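Local coordinates for sporulation-control protein spo0M (Bacillus subtilis, PDB 5CL2) that controls expression of the sporulation gene spo0A and is required for the cell to pass the morphological stage 0 of sporulation, at residues I141-E154 against F165-Y178. Sequence-based numbering, arbitrary orientation.
Sequences IENLGFRLNEADCE and FVQEFEFVPTSGYY
Asn149 and Glu150 both face Glu170 across the antiparallel strands 146-154 and 165-173 of a beta hairpin, which defines a classic beta bulge: Glu170 O accepts from Asn149 N at 2.7 Å and from Glu150 N at 3.0 Å. The Asn149 side chain, with CG anti to the backbone N (chi1 -165°), runs alongside that of Glu170. Its ND2 gives Glu170 OE2 a nearly straight bond (3.0 Å, N-H...acceptor angle 169°), in the amide plane but from above the carboxylate plane, while Val172 CG2 packs 3.5 Å from Asn149 CB. Arg147 NH1 donates to Asn149 OD1, so both ends of the amide are held and its flip is fixed. A leucine here would probably leave Glu170 OE2 and Arg147 NH1 without this shared partner. On the face that carries Phe146, Leu148 and Phe171, the Phe171 ring is clamped by two CH-pi contacts: Ile141 CG2 lies 3.8 Å from its centroid over one face, and Leu148 CD1 lies 4.1 Å from the centroid over the opposite face. Phe146 CE1 sits over one face of the Tyr178 ring, 3.6 Å from Tyr178 CG. Strand 185-191 continues the sheet beyond 165-173, Arg205 bridges Glu170 and Glu168, and helix 236-248 packs on Leu144, Phe146 and Tyr178.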
ATOM      1  N   ILE A 141     -10.245 -14.589  20.107  1.00 59.25           N
ATOM      2  CA  ILE A 141     -10.420 -13.413  20.951  1.00 59.27           C
ATOM      3  C   ILE A 141     -11.717 -13.508  21.760  1.00 60.75           C
ATOM      4  O   ILE A 141     -11.727 -13.232  22.972  1.00 58.01           O
ATOM      5  CB  ILE A 141     -10.434 -12.116  20.120  1.00 55.76           C
ATOM      6  CG1 ILE A 141      -9.042 -11.815  19.551  1.00 58.21           C
ATOM      7  CG2 ILE A 141     -10.933 -10.950  20.952  1.00 47.94           C
ATOM      8  CD1 ILE A 141      -7.973 -11.519  20.592  1.00 55.06           C
ATOM      9  N   GLU A 142     -12.811 -13.931  21.125  1.00 63.25           N
ATOM     10  CA  GLU A 142     -14.050 -14.001  21.898  1.00 64.11           C
ATOM     11  C   GLU A 142     -13.974 -15.100  22.968  1.00 65.31           C
ATOM     12  O   GLU A 142     -14.495 -14.924  24.073  1.00 64.05           O
ATOM     13  CB  GLU A 142     -15.264 -14.249  21.018  1.00 60.17           C
ATOM     14  CG  GLU A 142     -15.547 -13.185  19.970  1.00 65.22           C
ATOM     15  CD  GLU A 142     -16.919 -13.358  19.333  1.00 64.86           C
ATOM     16  OE1 GLU A 142     -17.155 -14.444  18.769  1.00 65.23           O
ATOM     17  OE2 GLU A 142     -17.737 -12.401  19.347  1.00 63.09           O
ATOM     18  N   ASN A 143     -13.273 -16.191  22.671  1.00 62.41           N
ATOM     19  CA  ASN A 143     -13.130 -17.272  23.646  1.00 67.21           C
ATOM     20  C   ASN A 143     -12.429 -16.809  24.910  1.00 62.44           C
ATOM     21  O   ASN A 143     -12.753 -17.269  25.998  1.00 67.72           O
ATOM     22  CB  ASN A 143     -12.383 -18.451  23.038  1.00 66.85           C
ATOM     23  CG  ASN A 143     -13.207 -19.170  21.997  1.00 71.66           C
ATOM     24  OD1 ASN A 143     -14.436 -19.077  21.998  1.00 74.36           O
ATOM     25  ND2 ASN A 143     -12.541 -19.874  21.085  1.00 71.72           N
ATOM     26  N   LEU A 144     -11.505 -15.863  24.768  1.00 59.97           N
ATOM     27  CA  LEU A 144     -10.788 -15.326  25.914  1.00 60.74           C
ATOM     28  C   LEU A 144     -11.695 -14.491  26.802  1.00 59.59           C
ATOM     29  O   LEU A 144     -11.290 -14.116  27.897  1.00 60.68           O
ATOM     30  CB  LEU A 144      -9.583 -14.478  25.476  1.00 58.42           C
ATOM     31  CG  LEU A 144      -8.359 -15.177  24.877  1.00 64.32           C
ATOM     32  CD1 LEU A 144      -7.260 -14.171  24.585  1.00 62.05           C
ATOM     33  CD2 LEU A 144      -7.837 -16.230  25.838  1.00 60.24           C
ATOM     34  N   GLY A 145     -12.946 -14.270  26.395  1.00 62.63           N
ATOM     35  CA  GLY A 145     -13.768 -13.288  27.086  1.00 53.50           C
ATOM     36  C   GLY A 145     -13.992 -11.928  26.454  1.00 52.82           C
ATOM     37  O   GLY A 145     -14.080 -10.930  27.152  1.00 49.10           O
ATOM     38  N   PHE A 146     -14.014 -11.865  25.128  1.00 59.00           N
ATOM     39  CA  PHE A 146     -14.424 -10.639  24.444  1.00 53.11           C
ATOM     40  C   PHE A 146     -15.653 -10.862  23.577  1.00 57.59           C
ATOM     41  O   PHE A 146     -15.994 -11.998  23.256  1.00 62.38           O
ATOM     42  CB  PHE A 146     -13.296 -10.096  23.584  1.00 53.07           C
ATOM     43  CG  PHE A 146     -12.207  -9.476  24.357  1.00 48.35           C
ATOM     44  CD1 PHE A 146     -11.205 -10.254  24.908  1.00 55.86           C
ATOM     45  CD2 PHE A 146     -12.171  -8.110  24.543  1.00 48.38           C
ATOM     46  CE1 PHE A 146     -10.182  -9.672  25.640  1.00 51.30           C
ATOM     47  CE2 PHE A 146     -11.145  -7.521  25.264  1.00 47.73           C
ATOM     48  CZ  PHE A 146     -10.158  -8.306  25.815  1.00 50.29           C
ATOM     49  N   ARG A 147     -16.326  -9.778  23.198  1.00 54.46           N
ATOM     50  CA  ARG A 147     -17.417  -9.895  22.235  1.00 57.45           C
ATOM     51  C   ARG A 147     -17.226  -8.804  21.162  1.00 53.39           C
ATOM     52  O   ARG A 147     -16.949  -7.642  21.488  1.00 48.33           O
ATOM     53  CB  ARG A 147     -18.774  -9.785  22.948  1.00 56.49           C
ATOM     54  CG  ARG A 147     -19.977 -10.148  22.095  1.00 63.13           C
ATOM     55  CD  ARG A 147     -20.717  -8.909  21.659  1.00 70.16           C
ATOM     56  NE  ARG A 147     -20.700  -7.904  22.724  1.00 75.89           N
ATOM     57  CZ  ARG A 147     -20.973  -6.615  22.534  1.00 71.86           C
ATOM     58  NH1 ARG A 147     -21.289  -6.174  21.323  1.00 67.42           N
ATOM     59  NH2 ARG A 147     -20.927  -5.765  23.548  1.00 71.92           N
ATOM     60  N   LEU A 148     -17.353  -9.174  19.887  1.00 53.67           N
ATOM     61  CA  LEU A 148     -17.151  -8.191  18.817  1.00 49.10           C
ATOM     62  C   LEU A 148     -18.239  -7.140  18.875  1.00 53.21           C
ATOM     63  O   LEU A 148     -19.426  -7.456  18.838  1.00 51.82           O
ATOM     64  CB  LEU A 148     -17.148  -8.848  17.444  1.00 52.86           C
ATOM     65  CG  LEU A 148     -16.976  -7.833  16.302  1.00 53.03           C
ATOM     66  CD1 LEU A 148     -15.625  -7.156  16.355  1.00 47.92           C
ATOM     67  CD2 LEU A 148     -17.215  -8.453  14.939  1.00 54.03           C
ATOM     68  N   ASN A 149     -17.830  -5.884  18.989  1.00 53.46           N
ATOM     69  CA  ASN A 149     -18.792  -4.806  19.181  1.00 56.53           C
ATOM     70  C   ASN A 149     -19.016  -4.010  17.915  1.00 59.28           C
ATOM     71  O   ASN A 149     -20.154  -3.848  17.448  1.00 63.22           O
ATOM     72  CB  ASN A 149     -18.356  -3.861  20.304  1.00 56.80           C
ATOM     73  CG  ASN A 149     -19.491  -2.951  20.763  1.00 56.83           C
ATOM     74  OD1 ASN A 149     -20.627  -3.393  20.917  1.00 52.09           O
ATOM     75  ND2 ASN A 149     -19.190  -1.678  20.963  1.00 57.05           N
ATOM     76  N   GLU A 150     -17.924  -3.488  17.372  1.00 57.08           N
ATOM     77  CA  GLU A 150     -18.015  -2.674  16.174  1.00 53.64           C
ATOM     78  C   GLU A 150     -16.941  -3.057  15.184  1.00 57.46           C
ATOM     79  O   GLU A 150     -15.946  -3.681  15.539  1.00 53.31           O
ATOM     80  CB  GLU A 150     -17.896  -1.186  16.525  1.00 50.81           C
ATOM     81  CG  GLU A 150     -19.203  -0.433  16.317  1.00 71.71           C
ATOM     82  CD  GLU A 150     -19.675  -0.522  14.874  1.00 64.94           C
ATOM     83  OE1 GLU A 150     -18.893  -0.190  13.961  1.00 71.96           O
ATOM     84  OE2 GLU A 150     -20.786  -1.023  14.645  1.00 68.13           O
ATOM     85  N   ALA A 151     -17.181  -2.752  13.920  1.00 50.38           N
ATOM     86  CA  ALA A 151     -16.160  -2.883  12.890  1.00 51.03           C
ATOM     87  C   ALA A 151     -16.414  -1.783  11.890  1.00 55.02           C
ATOM     88  O   ALA A 151     -17.570  -1.532  11.531  1.00 59.49           O
ATOM     89  CB  ALA A 151     -16.196  -4.235  12.231  1.00 52.88           C
ATOM     90  N   ASP A 152     -15.377  -1.064  11.494  1.00 51.30           N
ATOM     91  CA  ASP A 152     -15.592  -0.033  10.482  1.00 46.77           C
ATOM     92  C   ASP A 152     -14.294   0.274   9.774  1.00 49.60           C
ATOM     93  O   ASP A 152     -13.215  -0.082  10.252  1.00 51.88           O
ATOM     94  CB  ASP A 152     -16.172   1.245  11.104  1.00 47.60           C
ATOM     95  CG  ASP A 152     -17.121   1.995  10.153  1.00 62.27           C
ATOM     96  OD1 ASP A 152     -17.030   1.822   8.913  1.00 61.06           O
ATOM     97  OD2 ASP A 152     -17.969   2.771  10.646  1.00 63.48           O
ATOM     98  N   CYS A 153     -14.387   0.919   8.623  1.00 47.67           N
ATOM     99  CA  CYS A 153     -13.183   1.348   7.922  1.00 49.47           C
ATOM    100  C   CYS A 153     -12.841   2.772   8.356  1.00 47.75           C
ATOM    101  O   CYS A 153     -13.674   3.686   8.260  1.00 48.91           O
ATOM    102  CB  CYS A 153     -13.366   1.228   6.407  1.00 48.10           C
ATOM    103  SG  CYS A 153     -13.581  -0.489   5.939  1.00 56.99           S
ATOM    104  N   GLU A 154     -11.626   2.935   8.870  1.00 47.41           N
ATOM    105  CA  GLU A 154     -11.206   4.184   9.483  1.00 44.72           C
ATOM    106  C   GLU A 154     -10.036   4.759   8.709  1.00 43.50           C
ATOM    107  O   GLU A 154      -9.155   4.026   8.239  1.00 42.26           O
ATOM    108  CB  GLU A 154     -10.780   3.976  10.940  1.00 49.86           C
ATOM    109  CG  GLU A 154     -11.787   3.323  11.872  1.00 49.96           C
ATOM    110  CD  GLU A 154     -12.915   4.241  12.315  1.00 55.83           C
ATOM    111  OE1 GLU A 154     -12.693   5.452  12.539  1.00 57.34           O
ATOM    112  OE2 GLU A 154     -14.021   3.722  12.537  1.00 58.97           O
ATOM    113  N   PHE A 165      -7.397   3.646   4.232  1.00 45.74           N
ATOM    114  CA  PHE A 165      -8.081   3.232   5.453  1.00 44.57           C
ATOM    115  C   PHE A 165      -7.639   1.869   5.980  1.00 43.03           C
ATOM    116  O   PHE A 165      -7.004   1.106   5.274  1.00 46.50           O
ATOM    117  CB  PHE A 165      -9.591   3.194   5.208  1.00 42.89           C
ATOM    118  CG  PHE A 165      -9.996   2.160   4.200  1.00 46.40           C
ATOM    119  CD1 PHE A 165     -10.239   0.847   4.586  1.00 44.53           C
ATOM    120  CD2 PHE A 165     -10.126   2.506   2.855  1.00 45.09           C
ATOM    121  CE1 PHE A 165     -10.600  -0.109   3.642  1.00 45.89           C
ATOM    122  CE2 PHE A 165     -10.486   1.564   1.920  1.00 44.14           C
ATOM    123  CZ  PHE A 165     -10.717   0.251   2.317  1.00 47.88           C
ATOM    124  N   VAL A 166      -7.979   1.548   7.226  1.00 43.19           N
ATOM    125  CA  VAL A 166      -7.869   0.153   7.656  1.00 44.36           C
ATOM    126  C   VAL A 166      -9.186  -0.291   8.265  1.00 43.25           C
ATOM    127  O   VAL A 166      -9.965   0.542   8.727  1.00 45.80           O
ATOM    128  CB  VAL A 166      -6.725  -0.063   8.696  1.00 46.75           C
ATOM    129  CG1 VAL A 166      -5.398   0.279   8.086  1.00 46.58           C
ATOM    130  CG2 VAL A 166      -6.969   0.758   9.946  1.00 42.95           C
ATOM    131  N   GLN A 167      -9.458  -1.593   8.270  1.00 43.42           N
ATOM    132  CA  GLN A 167     -10.653  -2.034   8.967  1.00 46.80           C
ATOM    133  C   GLN A 167     -10.307  -2.259  10.453  1.00 47.75           C
ATOM    134  O   GLN A 167      -9.465  -3.075  10.793  1.00 45.51           O
ATOM    135  CB  GLN A 167     -11.253  -3.302   8.347  1.00 45.45           C
ATOM    136  CG  GLN A 167     -12.567  -3.680   9.012  1.00 49.59           C
ATOM    137  CD  GLN A 167     -13.407  -4.700   8.241  1.00 48.75           C
ATOM    138  OE1 GLN A 167     -12.888  -5.621   7.608  1.00 43.87           O
ATOM    139  NE2 GLN A 167     -14.722  -4.535   8.309  1.00 45.66           N
ATOM    140  N   GLU A 168     -10.963  -1.502  11.320  1.00 48.60           N
ATOM    141  CA  GLU A 168     -10.751  -1.567  12.753  1.00 48.37           C
ATOM    142  C   GLU A 168     -11.879  -2.360  13.419  1.00 48.61           C
ATOM    143  O   GLU A 168     -13.064  -1.999  13.302  1.00 48.34           O
ATOM    144  CB  GLU A 168     -10.674  -0.160  13.343  1.00 48.58           C
ATOM    145  CG  GLU A 168     -10.368  -0.115  14.848  1.00 50.80           C
ATOM    146  CD  GLU A 168     -10.200   1.307  15.349  1.00 52.87           C
ATOM    147  OE1 GLU A 168     -10.111   2.226  14.507  1.00 58.35           O
ATOM    148  OE2 GLU A 168     -10.146   1.519  16.578  1.00 55.45           O
ATOM    149  N   PHE A 169     -11.493  -3.462  14.070  1.00 52.31           N
ATOM    150  CA  PHE A 169     -12.405  -4.299  14.854  1.00 50.14           C
ATOM    151  C   PHE A 169     -12.335  -3.914  16.326  1.00 53.03           C
ATOM    152  O   PHE A 169     -11.256  -3.918  16.919  1.00 47.57           O
ATOM    153  CB  PHE A 169     -12.073  -5.787  14.685  1.00 47.35           C
ATOM    154  CG  PHE A 169     -12.270  -6.286  13.282  1.00 51.45           C
ATOM    155  CD1 PHE A 169     -11.313  -6.060  12.320  1.00 47.97           C
ATOM    156  CD2 PHE A 169     -13.423  -6.952  12.924  1.00 52.01           C
ATOM    157  CE1 PHE A 169     -11.494  -6.494  11.016  1.00 55.68           C
ATOM    158  CE2 PHE A 169     -13.608  -7.388  11.626  1.00 57.70           C
ATOM    159  CZ  PHE A 169     -12.642  -7.150  10.670  1.00 52.42           C
ATOM    160  N   GLU A 170     -13.481  -3.581  16.913  1.00 50.90           N
ATOM    161  CA  GLU A 170     -13.557  -3.199  18.324  1.00 52.09           C
ATOM    162  C   GLU A 170     -14.357  -4.224  19.120  1.00 52.67           C
ATOM    163  O   GLU A 170     -15.515  -4.528  18.794  1.00 51.26           O
ATOM    164  CB  GLU A 170     -14.181  -1.818  18.484  1.00 53.39           C
ATOM    165  CG  GLU A 170     -14.459  -1.431  19.915  1.00 54.98           C
ATOM    166  CD  GLU A 170     -15.479  -0.318  19.992  1.00 67.01           C
ATOM    167  OE1 GLU A 170     -15.310   0.673  19.244  1.00 69.82           O
ATOM    168  OE2 GLU A 170     -16.436  -0.425  20.795  1.00 66.76           O
ATOM    169  N   PHE A 171     -13.692  -4.777  20.133  1.00 50.07           N
ATOM    170  CA  PHE A 171     -14.232  -5.783  21.025  1.00 49.19           C
ATOM    171  C   PHE A 171     -14.487  -5.191  22.400  1.00 47.87           C
ATOM    172  O   PHE A 171     -13.754  -4.297  22.847  1.00 48.87           O
ATOM    173  CB  PHE A 171     -13.269  -6.950  21.188  1.00 50.24           C
ATOM    174  CG  PHE A 171     -12.895  -7.629  19.912  1.00 49.94           C
ATOM    175  CD1 PHE A 171     -11.884  -7.117  19.118  1.00 48.99           C
ATOM    176  CD2 PHE A 171     -13.495  -8.814  19.545  1.00 48.68           C
ATOM    177  CE1 PHE A 171     -11.509  -7.750  17.969  1.00 48.71           C
ATOM    178  CE2 PHE A 171     -13.123  -9.456  18.385  1.00 51.41           C
ATOM    179  CZ  PHE A 171     -12.127  -8.926  17.601  1.00 50.56           C
ATOM    180  N   VAL A 172     -15.474  -5.749  23.092  1.00 48.51           N
ATOM    181  CA  VAL A 172     -15.817  -5.344  24.442  1.00 50.14           C
ATOM    182  C   VAL A 172     -15.528  -6.518  25.394  1.00 49.54           C
ATOM    183  O   VAL A 172     -15.810  -7.680  25.061  1.00 49.27           O
ATOM    184  CB  VAL A 172     -17.313  -4.926  24.517  1.00 49.51           C
ATOM    185  CG1 VAL A 172     -17.770  -4.744  25.940  1.00 57.43           C
ATOM    186  CG2 VAL A 172     -17.539  -3.659  23.745  1.00 57.39           C
ATOM    187  N   PRO A 173     -14.950  -6.220  26.572  1.00 45.99           N
ATOM    188  CA  PRO A 173     -14.585  -7.299  27.510  1.00 50.05           C
ATOM    189  C   PRO A 173     -15.839  -7.917  28.091  1.00 49.32           C
ATOM    190  O   PRO A 173     -16.698  -7.174  28.548  1.00 51.95           O
ATOM    191  CB  PRO A 173     -13.751  -6.585  28.604  1.00 44.12           C
ATOM    192  CG  PRO A 173     -14.099  -5.144  28.492  1.00 49.41           C
ATOM    193  CD  PRO A 173     -14.455  -4.905  27.011  1.00 46.73           C
ATOM    194  N   THR A 174     -15.969  -9.235  28.034  1.00 48.51           N
ATOM    195  CA  THR A 174     -17.104  -9.906  28.657  1.00 52.79           C
ATOM    196  C   THR A 174     -16.822 -10.626  29.973  1.00 58.93           C
ATOM    197  O   THR A 174     -17.742 -11.166  30.577  1.00 59.64           O
ATOM    198  CB  THR A 174     -17.711 -10.912  27.705  1.00 54.38           C
ATOM    199  OG1 THR A 174     -16.747 -11.936  27.439  1.00 58.47           O
ATOM    200  CG2 THR A 174     -18.077 -10.227  26.412  1.00 53.93           C
ATOM    201  N   SER A 175     -15.565 -10.654  30.410  1.00 56.95           N
ATOM    202  CA  SER A 175     -15.199 -11.328  31.661  1.00 55.53           C
ATOM    203  C   SER A 175     -14.672 -10.328  32.679  1.00 54.43           C
ATOM    204  O   SER A 175     -14.216  -9.246  32.297  1.00 52.90           O
ATOM    205  CB  SER A 175     -14.159 -12.432  31.401  1.00 56.03           C
ATOM    206  OG  SER A 175     -12.851 -11.902  31.256  1.00 55.90           O
ATOM    207  N   GLY A 176     -14.756 -10.675  33.968  1.00 52.56           N
ATOM    208  CA  GLY A 176     -14.245  -9.803  35.004  1.00 44.17           C
ATOM    209  C   GLY A 176     -12.784  -9.458  34.778  1.00 48.25           C
ATOM    210  O   GLY A 176     -12.377  -8.297  34.934  1.00 45.30           O
ATOM    211  N   TYR A 177     -11.996 -10.443  34.355  1.00 50.65           N
ATOM    212  CA  TYR A 177     -10.562 -10.221  34.160  1.00 53.40           C
ATOM    213  C   TYR A 177     -10.337  -9.141  33.106  1.00 53.23           C
ATOM    214  O   TYR A 177      -9.612  -8.153  33.318  1.00 54.37           O
ATOM    215  CB  TYR A 177      -9.850 -11.502  33.713  1.00 55.29           C
ATOM    216  CG  TYR A 177      -8.343 -11.341  33.603  1.00 58.77           C
ATOM    217  CD1 TYR A 177      -7.606 -10.903  34.692  1.00 57.45           C
ATOM    218  CD2 TYR A 177      -7.665 -11.590  32.407  1.00 59.29           C
ATOM    219  CE1 TYR A 177      -6.243 -10.746  34.615  1.00 62.22           C
ATOM    220  CE2 TYR A 177      -6.296 -11.425  32.318  1.00 59.75           C
ATOM    221  CZ  TYR A 177      -5.588 -11.005  33.434  1.00 62.00           C
ATOM    222  OH  TYR A 177      -4.217 -10.836  33.383  1.00 59.39           O
ATOM    223  N   TYR A 178     -11.001  -9.309  31.969  1.00 52.13           N
ATOM    224  CA  TYR A 178     -10.752  -8.388  30.875  1.00 52.71           C
ATOM    225  C   TYR A 178     -11.432  -7.029  31.094  1.00 47.59           C
ATOM    226  O   TYR A 178     -10.862  -6.005  30.719  1.00 50.49           O
ATOM    227  CB  TYR A 178     -11.117  -9.074  29.555  1.00 47.17           C
ATOM    228  CG  TYR A 178     -10.005 -10.068  29.180  1.00 50.15           C
ATOM    229  CD1 TYR A 178      -8.678  -9.660  29.143  1.00 52.16           C
ATOM    230  CD2 TYR A 178     -10.270 -11.409  28.936  1.00 53.14           C
ATOM    231  CE1 TYR A 178      -7.641 -10.533  28.826  1.00 53.03           C
ATOM    232  CE2 TYR A 178      -9.231 -12.294  28.622  1.00 55.16           C
ATOM    233  CZ  TYR A 178      -7.928 -11.847  28.570  1.00 54.11           C
ATOM    234  OH  TYR A 178      -6.914 -12.718  28.263  1.00 58.97           O
TER